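Local atomic coordinates of 6-phosphogluconolactonase (Thermotoga maritima, PDB entry 1PBT), a protein that hydrolyses 6-phosphogluconolactone to 6-phosphogluconate, the second step of the oxidative stage of the pentose phosphate pathway. Residues D166-T169 / G170-N174. Residues are numbered along the deposited sequence; the frame is centred on the assembly and turned at random.
Sequences DLET and GNKDN
Asn171 N bonds back to Leu167 O at 2.9 Å, and one residue on Lys172 N reaches Thr169 O at 3.3 Å. A weak bond from Gly170 N to Asp166 O, 3.4 Å long, adds an i+4 link one residue earlier; together the bonds close little more than one helical turn, and Asn171 is the first residue to leave helical phi/psi. The side chain of Asn171 folds back over the same Leu167 carbonyl, its ND2 lying 3.0 Å from Leu167 O at an angle too poor for a hydrogen bond.

The turn is helix 167-170, a short surface helix that leads through a loop into strand 176-178; Thr169 and Lys172 both rest on Thr177 of that strand. Across this helix end Glu168 and Lys172 form an i/i+4 ion pair, long at 3.9 Å between OE2 and NZ. Glu168 runs out extended with CG anti to the backbone N (chi1 -172°). In Lys172, CG stands anti to the carbonyl carbon (chi1 -75°) and lies 3.3 Å from Thr169 O; a bend at chi2 then turns the chain, which ends with NZ near Glu168 OE2. A water bridges the charges, donating to Glu168 OE2 at 2.7 Å and accepting from Lys172 NZ. A leucine in place of Lys172 would probably leave the Glu168 carboxylate without this loosely held countercharge and the bridging water without its ammonium donor.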
# COMPACT_ATOMS: atom_id res chain seq x y z
N ASP A 166 -3.83 -1.89 15.54
CA ASP A 166 -4.63 -2.79 16.38
C ASP A 166 -5.52 -3.66 15.49
O ASP A 166 -6.05 -3.20 14.48
CB ASP A 166 -5.52 -1.98 17.32
CG ASP A 166 -4.72 -1.12 18.26
OD1 ASP A 166 -3.94 -1.68 19.05
OD2 ASP A 166 -4.87 0.12 18.21
N LEU A 167 -5.68 -4.92 15.86
CA LEU A 167 -6.50 -5.83 15.07
C LEU A 167 -7.94 -5.33 14.91
O LEU A 167 -8.55 -5.54 13.87
CB LEU A 167 -6.49 -7.24 15.68
CG LEU A 167 -5.11 -7.93 15.73
CD1 LEU A 167 -5.27 -9.39 16.14
CD2 LEU A 167 -4.46 -7.87 14.36
N GLU A 168 -8.47 -4.65 15.93
CA GLU A 168 -9.84 -4.13 15.85
C GLU A 168 -9.97 -3.22 14.61
O GLU A 168 -10.94 -3.29 13.86
CB GLU A 168 -10.18 -3.31 17.10
CG GLU A 168 -11.64 -2.90 17.18
CD GLU A 168 -11.93 -1.91 18.30
OE1 GLU A 168 -11.11 -1.77 19.23
OE2 GLU A 168 -13.00 -1.26 18.25
N THR A 169 -8.96 -2.38 14.41
CA THR A 169 -8.96 -1.47 13.28
C THR A 169 -8.99 -2.24 11.96
O THR A 169 -9.73 -1.91 11.04
CB THR A 169 -7.71 -0.58 13.27
OG1 THR A 169 -7.62 0.14 14.50
CG2 THR A 169 -7.77 0.40 12.09
N GLY A 170 -8.17 -3.28 11.87
CA GLY A 170 -8.12 -4.04 10.64
C GLY A 170 -9.39 -4.81 10.37
O GLY A 170 -9.79 -5.00 9.22
N ASN A 171 -10.05 -5.22 11.45
CA ASN A 171 -11.26 -6.00 11.34
C ASN A 171 -12.53 -5.18 11.21
O ASN A 171 -13.63 -5.73 11.25
CB ASN A 171 -11.41 -6.94 12.55
CG ASN A 171 -10.31 -7.98 12.61
OD1 ASN A 171 -9.91 -8.54 11.60
ND2 ASN A 171 -9.85 -8.27 13.82
N LYS A 172 -12.39 -3.86 11.08
CA LYS A 172 -13.57 -3.00 10.93
C LYS A 172 -14.38 -3.44 9.73
O LYS A 172 -13.84 -3.80 8.68
CB LYS A 172 -13.17 -1.54 10.77
CG LYS A 172 -12.70 -0.86 12.04
CD LYS A 172 -13.86 -0.53 12.98
CE LYS A 172 -13.35 0.17 14.25
NZ LYS A 172 -14.45 0.59 15.17
N ASP A 173 -15.70 -3.37 9.89
CA ASP A 173 -16.61 -3.77 8.84
C ASP A 173 -16.91 -2.60 7.89
O ASP A 173 -18.04 -2.13 7.78
CB ASP A 173 -17.90 -4.29 9.48
CG ASP A 173 -18.84 -4.89 8.48
OD1 ASP A 173 -18.36 -5.57 7.55
OD2 ASP A 173 -20.07 -4.70 8.63
N ASN A 174 -15.86 -2.14 7.22
CA ASN A 174 -15.93 -1.05 6.25
C ASN A 174 -14.69 -1.26 5.40
O ASN A 174 -13.83 -2.08 5.75
CB ASN A 174 -15.80 0.32 6.90
CG ASN A 174 -16.83 0.57 7.96
OD1 ASN A 174 -18.03 0.67 7.68
ND2 ASN A 174 -16.38 0.68 9.21
O HOH W 1 -14.62 -2.35 16.33